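Local coordinates for protein nucleoporin NUP82 (Saccharomyces cerevisiae, PDB 3PBP) that serves as a structural component of the nuclear pore complex, its N-terminal domain including the region that interacts with NUP116, at residues Arg358-Lys372 and Val375-Met387. The protein carries 1 engineered substitution. Residues are numbered along the deposited sequence; the frame is centred on the assembly and turned at random.
Sequences REIKSLITLPEQLGK and VISDNIIQQVNFM
S362 and I376 pair through their backbones: I376 N donates to S362 O at 2.8 Å. K361 and S362 both face I376, a classic beta bulge, and I376 O accepts from two successive amides, K361 N (2.8 Å) and, weakly, S362 N. At the far end, F386 N donates to G371 O at 3.0 Å, and the same oxygen lies over one face of the F386 ring. G371 has a positive phi (46°), which glycine adopts readily.

Apolar side chains meet on both faces. On one, L363 and V375 lie side by side, L363 CD2 being 3.8 Å from V375 CG2. I360 CG2 sits against V375 CG1, and L324 of strand 323-329 also packs on I360 and V375. On the other, branched I364 and I376 meet through their CD1 methyls beside the small S362.

Polar and charged groups gather toward the ends. The R358 guanidinium lays one face over I380, its plane nearly perpendicular (81°) to the Q382 amide. K361 NZ reaches D378 OD1 in a long salt bridge (3.8 Å), which may ease the closeness of D378 to E359. K372, extended beyond CG (chi2 -177°), runs its methylenes past the N385 and Q383 amides, and its NZ donates to Q369 OE1 at 3.1 Å from above the carbonyl plane. With a valine here the NZ donor is gone, and the Q369 amide would probably be freer to turn, the N385 and Q383 amides less well covered. N385 OD1 meanwhile accepts from M387 N, an Asx turn at the start of helix 387-399.

The hairpin belongs to a four-stranded antiparallel blade, consistent with a beta-propeller. Between the two segments, backbone bonds lie at K361-S362/I376 and G371/F386; side-chain packing and polar pairs supply much of the remaining contact.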
ATOM      1  N   ARG A 358     -10.098 -20.755  -9.676  1.00 84.77           N
ATOM      2  CA  ARG A 358     -10.103 -20.091 -10.974  1.00 83.49           C
ATOM      3  C   ARG A 358      -8.988 -19.066 -10.895  1.00 82.60           C
ATOM      4  O   ARG A 358      -8.612 -18.655  -9.801  1.00 82.73           O
ATOM      5  CB  ARG A 358     -11.427 -19.368 -11.210  1.00 83.84           C
ATOM      6  CG  ARG A 358     -12.655 -20.249 -11.226  1.00 84.55           C
ATOM      7  CD  ARG A 358     -13.892 -19.382 -11.089  1.00 85.85           C
ATOM      8  NE  ARG A 358     -15.147 -20.130 -11.146  1.00 86.62           N
ATOM      9  CZ  ARG A 358     -15.622 -20.723 -12.239  1.00 86.58           C
ATOM     10  NH1 ARG A 358     -14.940 -20.662 -13.383  1.00 84.03           N
ATOM     11  NH2 ARG A 358     -16.792 -21.360 -12.190  1.00 85.35           N
ATOM     12  N   GLU A 359      -8.454 -18.650 -12.036  1.00 81.82           N
ATOM     13  CA  GLU A 359      -7.385 -17.653 -12.027  1.00 81.64           C
ATOM     14  C   GLU A 359      -7.982 -16.273 -11.727  1.00 80.58           C
ATOM     15  O   GLU A 359      -8.641 -15.677 -12.588  1.00 81.00           O
ATOM     16  CB  GLU A 359      -6.674 -17.614 -13.379  1.00 82.93           C
ATOM     17  CG  GLU A 359      -5.425 -16.755 -13.371  1.00 85.91           C
ATOM     18  CD  GLU A 359      -5.067 -16.243 -14.747  1.00 87.77           C
ATOM     19  OE1 GLU A 359      -5.045 -17.056 -15.697  1.00 87.88           O
ATOM     20  OE2 GLU A 359      -4.802 -15.026 -14.875  1.00 89.48           O
ATOM     21  N   ILE A 360      -7.761 -15.767 -10.515  1.00 77.74           N
ATOM     22  CA  ILE A 360      -8.307 -14.470 -10.144  1.00 75.70           C
ATOM     23  C   ILE A 360      -7.543 -13.335 -10.798  1.00 74.77           C
ATOM     24  O   ILE A 360      -6.393 -13.076 -10.455  1.00 75.00           O
ATOM     25  CB  ILE A 360      -8.277 -14.261  -8.633  1.00 75.27           C
ATOM     26  CG1 ILE A 360      -9.048 -15.388  -7.933  1.00 75.14           C
ATOM     27  CG2 ILE A 360      -8.910 -12.919  -8.301  1.00 75.28           C
ATOM     28  CD1 ILE A 360      -9.003 -15.340  -6.415  1.00 72.78           C
ATOM     29  N   LYS A 361      -8.192 -12.645 -11.730  1.00 73.70           N
ATOM     30  CA  LYS A 361      -7.539 -11.551 -12.431  1.00 73.44           C
ATOM     31  C   LYS A 361      -7.712 -10.186 -11.761  1.00 72.28           C
ATOM     32  O   LYS A 361      -6.957  -9.255 -12.064  1.00 72.85           O
ATOM     33  CB  LYS A 361      -7.999 -11.524 -13.899  1.00 74.86           C
ATOM     34  CG  LYS A 361      -7.500 -12.750 -14.691  1.00 76.59           C
ATOM     35  CD  LYS A 361      -8.188 -12.929 -16.043  1.00 78.82           C
ATOM     36  CE  LYS A 361      -7.727 -11.887 -17.063  1.00 80.92           C
ATOM     37  NZ  LYS A 361      -8.461 -11.994 -18.366  1.00 79.23           N
ATOM     38  N   SER A 362      -8.681 -10.059 -10.853  1.00 69.50           N
ATOM     39  CA  SER A 362      -8.876  -8.796 -10.137  1.00 67.60           C
ATOM     40  C   SER A 362     -10.028  -8.797  -9.141  1.00 66.30           C
ATOM     41  O   SER A 362     -10.962  -9.595  -9.245  1.00 65.88           O
ATOM     42  CB  SER A 362      -9.090  -7.646 -11.105  1.00 67.28           C
ATOM     43  OG  SER A 362     -10.451  -7.584 -11.467  1.00 70.08           O
ATOM     44  N   LEU A 363      -9.940  -7.886  -8.171  1.00 64.91           N
ATOM     45  CA  LEU A 363     -10.952  -7.725  -7.123  1.00 63.58           C
ATOM     46  C   LEU A 363     -11.580  -6.339  -7.262  1.00 63.70           C
ATOM     47  O   LEU A 363     -10.880  -5.353  -7.533  1.00 63.43           O
ATOM     48  CB  LEU A 363     -10.317  -7.859  -5.740  1.00 60.77           C
ATOM     49  CG  LEU A 363      -9.594  -9.177  -5.478  1.00 59.73           C
ATOM     50  CD1 LEU A 363      -8.970  -9.142  -4.094  1.00 58.10           C
ATOM     51  CD2 LEU A 363     -10.581 -10.340  -5.618  1.00 59.88           C
ATOM     52  N   ILE A 364     -12.895  -6.263  -7.077  1.00 62.97           N
ATOM     53  CA  ILE A 364     -13.606  -4.997  -7.222  1.00 61.96           C
ATOM     54  C   ILE A 364     -14.696  -4.859  -6.171  1.00 62.72           C
ATOM     55  O   ILE A 364     -15.299  -5.851  -5.762  1.00 62.85           O
ATOM     56  CB  ILE A 364     -14.253  -4.897  -8.627  1.00 60.34           C
ATOM     57  CG1 ILE A 364     -13.173  -4.974  -9.701  1.00 58.14           C
ATOM     58  CG2 ILE A 364     -15.037  -3.607  -8.760  1.00 60.46           C
ATOM     59  CD1 ILE A 364     -13.691  -4.913 -11.110  1.00 58.04           C
ATOM     60  N   THR A 365     -14.936  -3.627  -5.727  1.00 63.71           N
ATOM     61  CA  THR A 365     -15.976  -3.357  -4.736  1.00 65.04           C
ATOM     62  C   THR A 365     -16.785  -2.155  -5.146  1.00 65.54           C
ATOM     63  O   THR A 365     -16.284  -1.253  -5.814  1.00 64.06           O
ATOM     64  CB  THR A 365     -15.415  -3.048  -3.337  1.00 65.17           C
ATOM     65  OG1 THR A 365     -14.189  -2.320  -3.471  1.00 66.15           O
ATOM     66  CG2 THR A 365     -15.205  -4.323  -2.539  1.00 65.53           C
ATOM     67  N   LEU A 366     -18.049  -2.161  -4.743  1.00 66.76           N
ATOM     68  CA  LEU A 366     -18.949  -1.063  -5.037  1.00 67.65           C
ATOM     69  C   LEU A 366     -19.395  -0.513  -3.696  1.00 68.83           C
ATOM     70  O   LEU A 366     -20.116  -1.178  -2.947  1.00 69.36           O
ATOM     71  CB  LEU A 366     -20.152  -1.552  -5.853  1.00 66.34           C
ATOM     72  CG  LEU A 366     -19.802  -2.067  -7.252  1.00 64.86           C
ATOM     73  CD1 LEU A 366     -21.029  -2.644  -7.912  1.00 63.65           C
ATOM     74  CD2 LEU A 366     -19.231  -0.938  -8.090  1.00 62.91           C
ATOM     75  N   PRO A 367     -18.952   0.712  -3.370  1.00 70.30           N
ATOM     76  CA  PRO A 367     -19.265   1.422  -2.122  1.00 70.42           C
ATOM     77  C   PRO A 367     -20.699   1.226  -1.643  1.00 70.68           C
ATOM     78  O   PRO A 367     -20.958   1.132  -0.446  1.00 69.92           O
ATOM     79  CB  PRO A 367     -18.975   2.874  -2.481  1.00 71.05           C
ATOM     80  CG  PRO A 367     -17.786   2.741  -3.390  1.00 72.02           C
ATOM     81  CD  PRO A 367     -18.183   1.577  -4.288  1.00 70.13           C
ATOM     82  N   GLU A 368     -21.627   1.158  -2.586  1.00 71.75           N
ATOM     83  CA  GLU A 368     -23.036   0.985  -2.261  1.00 74.42           C
ATOM     84  C   GLU A 368     -23.435  -0.362  -1.638  1.00 75.44           C
ATOM     85  O   GLU A 368     -24.556  -0.500  -1.137  1.00 75.47           O
ATOM     86  CB  GLU A 368     -23.891   1.211  -3.509  1.00 76.10           C
ATOM     87  CG  GLU A 368     -23.839   2.613  -4.111  1.00 78.62           C
ATOM     88  CD  GLU A 368     -22.500   2.941  -4.742  1.00 80.77           C
ATOM     89  OE1 GLU A 368     -21.898   2.045  -5.366  1.00 82.16           O
ATOM     90  OE2 GLU A 368     -22.057   4.105  -4.630  1.00 83.31           O
ATOM     91  N   GLN A 369     -22.543  -1.353  -1.665  1.00 75.97           N
ATOM     92  CA  GLN A 369     -22.879  -2.663  -1.107  1.00 75.78           C
ATOM     93  C   GLN A 369     -21.891  -3.173  -0.078  1.00 73.99           C
ATOM     94  O   GLN A 369     -20.786  -3.569  -0.430  1.00 74.33           O
ATOM     95  CB  GLN A 369     -22.986  -3.695  -2.221  1.00 78.23           C
ATOM     96  CG  GLN A 369     -23.927  -3.303  -3.339  1.00 82.07           C
ATOM     97  CD  GLN A 369     -24.617  -4.507  -3.941  1.00 84.79           C
ATOM     98  OE1 GLN A 369     -25.776  -4.799  -3.619  1.00 85.13           O
ATOM     99  NE2 GLN A 369     -23.899  -5.234  -4.806  1.00 85.55           N
ATOM    100  N   LEU A 370     -22.299  -3.182   1.188  1.00 71.70           N
ATOM    101  CA  LEU A 370     -21.441  -3.647   2.269  1.00 69.97           C
ATOM    102  C   LEU A 370     -21.190  -5.145   2.190  1.00 69.68           C
ATOM    103  O   LEU A 370     -21.972  -5.885   1.602  1.00 70.54           O
ATOM    104  CB  LEU A 370     -22.076  -3.338   3.625  1.00 69.06           C
ATOM    105  CG  LEU A 370     -22.402  -1.888   3.983  1.00 69.05           C
ATOM    106  CD1 LEU A 370     -22.744  -1.839   5.449  1.00 68.75           C
ATOM    107  CD2 LEU A 370     -21.216  -0.969   3.709  1.00 70.49           C
ATOM    108  N   GLY A 371     -20.092  -5.581   2.793  1.00 69.04           N
ATOM    109  CA  GLY A 371     -19.750  -6.994   2.823  1.00 68.28           C
ATOM    110  C   GLY A 371     -19.837  -7.811   1.550  1.00 67.37           C
ATOM    111  O   GLY A 371     -19.990  -9.031   1.624  1.00 68.29           O
ATOM    112  N   LYS A 372     -19.745  -7.163   0.395  1.00 65.91           N
ATOM    113  CA  LYS A 372     -19.801  -7.876  -0.877  1.00 66.38           C
ATOM    114  C   LYS A 372     -18.581  -7.529  -1.709  1.00 66.06           C
ATOM    115  O   LYS A 372     -18.175  -6.373  -1.792  1.00 66.88           O
ATOM    116  CB  LYS A 372     -21.060  -7.517  -1.664  1.00 67.28           C
ATOM    117  CG  LYS A 372     -22.365  -7.938  -1.006  1.00 70.76           C
ATOM    118  CD  LYS A 372     -23.556  -7.595  -1.895  1.00 72.20           C
ATOM    119  CE  LYS A 372     -24.882  -7.846  -1.193  1.00 71.84           C
ATOM    120  NZ  LYS A 372     -26.013  -7.491  -2.097  1.00 73.60           N
ATOM    121  N   VAL A 375     -15.228 -10.737  -7.696  1.00 69.63           N
ATOM    122  CA  VAL A 375     -13.960 -11.335  -8.079  1.00 70.80           C
ATOM    123  C   VAL A 375     -14.008 -11.680  -9.543  1.00 72.21           C
ATOM    124  O   VAL A 375     -14.808 -12.498  -9.969  1.00 72.02           O
ATOM    125  CB  VAL A 375     -13.673 -12.626  -7.315  1.00 70.46           C
ATOM    126  CG1 VAL A 375     -12.279 -13.124  -7.679  1.00 71.38           C
ATOM    127  CG2 VAL A 375     -13.802 -12.398  -5.819  1.00 69.84           C
ATOM    128  N   ILE A 376     -13.151 -11.048 -10.323  1.00 75.47           N
ATOM    129  CA  ILE A 376     -13.118 -11.320 -11.743  1.00 78.67           C
ATOM    130  C   ILE A 376     -12.094 -12.398 -12.050  1.00 81.38           C
ATOM    131  O   ILE A 376     -10.884 -12.157 -12.011  1.00 81.33           O
ATOM    132  CB  ILE A 376     -12.785 -10.046 -12.538  1.00 78.51           C
ATOM    133  CG1 ILE A 376     -13.947  -9.059 -12.410  1.00 78.77           C
ATOM    134  CG2 ILE A 376     -12.502 -10.390 -13.998  1.00 78.06           C
ATOM    135  CD1 ILE A 376     -13.788  -7.805 -13.229  1.00 79.63           C
ATOM    136  N   SER A 377     -12.593 -13.596 -12.333  1.00 84.90           N
ATOM    137  CA  SER A 377     -11.739 -14.727 -12.672  1.00 88.39           C
ATOM    138  C   SER A 377     -11.456 -14.664 -14.182  1.00 90.83           C
ATOM    139  O   SER A 377     -11.379 -13.571 -14.754  1.00 91.67           O
ATOM    140  CB  SER A 377     -12.431 -16.041 -12.296  1.00 87.94           C
ATOM    141  OG  SER A 377     -12.789 -16.049 -10.922  1.00 87.66           O
ATOM    142  N   ASP A 378     -11.324 -15.808 -14.845  1.00 92.53           N
ATOM    143  CA  ASP A 378     -11.016 -15.761 -16.269  1.00 93.35           C
ATOM    144  C   ASP A 378     -12.193 -15.521 -17.200  1.00 92.74           C
ATOM    145  O   ASP A 378     -12.053 -14.846 -18.219  1.00 92.28           O
ATOM    146  CB  ASP A 378     -10.287 -17.028 -16.705  1.00 95.41           C
ATOM    147  CG  ASP A 378      -9.158 -16.727 -17.664  1.00 97.37           C
ATOM    148  OD1 ASP A 378      -9.261 -15.702 -18.385  1.00 97.88           O
ATOM    149  OD2 ASP A 378      -8.178 -17.509 -17.696  1.00 98.57           O
ATOM    150  N   ASN A 379     -13.349 -16.077 -16.866  1.00 92.36           N
ATOM    151  CA  ASN A 379     -14.521 -15.895 -17.707  1.00 91.65           C
ATOM    152  C   ASN A 379     -15.757 -15.676 -16.868  1.00 90.71           C
ATOM    153  O   ASN A 379     -16.872 -15.621 -17.392  1.00 91.45           O
ATOM    154  CB  ASN A 379     -14.718 -17.109 -18.607  1.00 92.29           C
ATOM    155  CG  ASN A 379     -13.523 -17.366 -19.486  1.00 92.88           C
ATOM    156  OD1 ASN A 379     -13.098 -16.490 -20.246  1.00 92.18           O
ATOM    157  ND2 ASN A 379     -12.965 -18.569 -19.388  1.00 93.74           N
ATOM    158  N   ILE A 380     -15.556 -15.556 -15.563  1.00 88.59           N
ATOM    159  CA  ILE A 380     -16.665 -15.336 -14.657  1.00 87.26           C
ATOM    160  C   ILE A 380     -16.437 -14.105 -13.813  1.00 85.89           C
ATOM    161  O   ILE A 380     -15.312 -13.627 -13.667  1.00 85.90           O
ATOM    162  CB  ILE A 380     -16.858 -16.513 -13.672  1.00 88.19           C
ATOM    163  CG1 ILE A 380     -17.234 -17.783 -14.425  1.00 89.10           C
ATOM    164  CG2 ILE A 380     -17.963 -16.186 -12.665  1.00 88.16           C
ATOM    165  CD1 ILE A 380     -17.685 -18.908 -13.509  1.00 89.30           C
ATOM    166  N   ILE A 381     -17.536 -13.581 -13.288  1.00 83.67           N
ATOM    167  CA  ILE A 381     -17.502 -12.461 -12.377  1.00 82.09           C
ATOM    168  C   ILE A 381     -18.319 -13.082 -11.276  1.00 81.49           C
ATOM    169  O   ILE A 381     -19.517 -13.300 -11.439  1.00 82.19           O
ATOM    170  CB  ILE A 381     -18.251 -11.216 -12.887  1.00 81.21           C
ATOM    171  CG1 ILE A 381     -17.573 -10.655 -14.128  1.00 81.07           C
ATOM    172  CG2 ILE A 381     -18.262 -10.146 -11.804  1.00 79.30           C
ATOM    173  CD1 ILE A 381     -18.280  -9.440 -14.680  1.00 81.47           C
ATOM    174  N   GLN A 382     -17.663 -13.430 -10.182  1.00 80.48           N
ATOM    175  CA  GLN A 382     -18.362 -14.026  -9.060  1.00 79.28           C
ATOM    176  C   GLN A 382     -18.504 -12.957  -7.994  1.00 78.38           C
ATOM    177  O   GLN A 382     -17.809 -11.938  -8.021  1.00 77.99           O
ATOM    178  CB  GLN A 382     -17.572 -15.217  -8.509  1.00 79.12           C
ATOM    179  CG  GLN A 382     -17.675 -16.478  -9.346  1.00 80.16           C
ATOM    180  CD  GLN A 382     -16.770 -17.580  -8.845  1.00 80.61           C
ATOM    181  OE1 GLN A 382     -15.571 -17.579  -9.107  1.00 81.48           O
ATOM    182  NE2 GLN A 382     -17.339 -18.524  -8.105  1.00 80.79           N
ATOM    183  N   GLN A 383     -19.427 -13.176  -7.071  1.00 77.69           N
ATOM    184  CA  GLN A 383     -19.624 -12.235  -5.988  1.00 76.63           C
ATOM    185  C   GLN A 383     -19.587 -12.966  -4.662  1.00 75.95           C
ATOM    186  O   GLN A 383     -20.449 -13.793  -4.371  1.00 75.70           O
ATOM    187  CB  GLN A 383     -20.960 -11.506  -6.104  1.00 76.81           C
ATOM    188  CG  GLN A 383     -21.109 -10.434  -5.032  1.00 77.30           C
ATOM    189  CD  GLN A 383     -22.541 -10.034  -4.775  1.00 77.59           C
ATOM    190  OE1 GLN A 383     -22.979  -8.939  -5.153  1.00 77.39           O
ATOM    191  NE2 GLN A 383     -23.285 -10.920  -4.125  1.00 77.18           N
ATOM    192  N   VAL A 384     -18.569 -12.667  -3.869  1.00 75.22           N
ATOM    193  CA  VAL A 384     -18.428 -13.265  -2.562  1.00 74.34           C
ATOM    194  C   VAL A 384     -19.255 -12.383  -1.634  1.00 74.52           C
ATOM    195  O   VAL A 384     -19.056 -11.174  -1.581  1.00 73.98           O
ATOM    196  CB  VAL A 384     -16.961 -13.263  -2.125  1.00 73.45           C
ATOM    197  CG1 VAL A 384     -16.816 -13.943  -0.787  1.00 74.28           C
ATOM    198  CG2 VAL A 384     -16.124 -13.958  -3.165  1.00 72.85           C
ATOM    199  N   ASN A 385     -20.202 -12.980  -0.924  1.00 75.11           N
ATOM    200  CA  ASN A 385     -21.045 -12.218  -0.018  1.00 76.84           C
ATOM    201  C   ASN A 385     -20.852 -12.702   1.404  1.00 77.38           C
ATOM    202  O   ASN A 385     -21.338 -13.770   1.764  1.00 78.85           O
ATOM    203  CB  ASN A 385     -22.510 -12.374  -0.420  1.00 77.85           C
ATOM    204  CG  ASN A 385     -23.442 -11.553   0.447  1.00 79.46           C
ATOM    205  OD1 ASN A 385     -23.496 -11.725   1.668  1.00 80.48           O
ATOM    206  ND2 ASN A 385     -24.188 -10.651  -0.183  1.00 80.69           N
ATOM    207  N   PHE A 386     -20.153 -11.925   2.224  1.00 77.95           N
ATOM    208  CA  PHE A 386     -19.935 -12.349   3.595  1.00 79.19           C
ATOM    209  C   PHE A 386     -20.694 -11.589   4.667  1.00 81.09           C
ATOM    210  O   PHE A 386     -20.232 -11.474   5.804  1.00 81.15           O
ATOM    211  CB  PHE A 386     -18.443 -12.384   3.925  1.00 77.29           C
ATOM    212  CG  PHE A 386     -17.618 -11.360   3.204  1.00 75.32           C
ATOM    213  CD1 PHE A 386     -17.456 -10.090   3.719  1.00 74.19           C
ATOM    214  CD2 PHE A 386     -16.959 -11.692   2.030  1.00 75.04           C
ATOM    215  CE1 PHE A 386     -16.643  -9.164   3.080  1.00 73.66           C
ATOM    216  CE2 PHE A 386     -16.147 -10.772   1.384  1.00 74.94           C
ATOM    217  CZ  PHE A 386     -15.989  -9.504   1.914  1.00 74.02           C
HETATM  218  N   MSE A 387     -21.876 -11.095   4.313  1.00 83.49           N
HETATM  219  CA  MSE A 387     -22.712 -10.374   5.266  1.00 85.90           C
HETATM  220  C   MSE A 387     -23.434 -11.351   6.190  1.00 84.70           C
HETATM  221  O   MSE A 387     -24.083 -10.944   7.156  1.00 83.97           O
HETATM  222  CB  MSE A 387     -23.733  -9.496   4.536  1.00 89.97           C
HETATM  223  CG  MSE A 387     -23.167  -8.164   4.073  1.00 96.20           C
HETATM  224 SE   MSE A 387     -22.430  -7.099   5.552  1.00105.81          SE
HETATM  225  CE  MSE A 387     -24.046  -6.177   6.120  1.00103.10           C
TER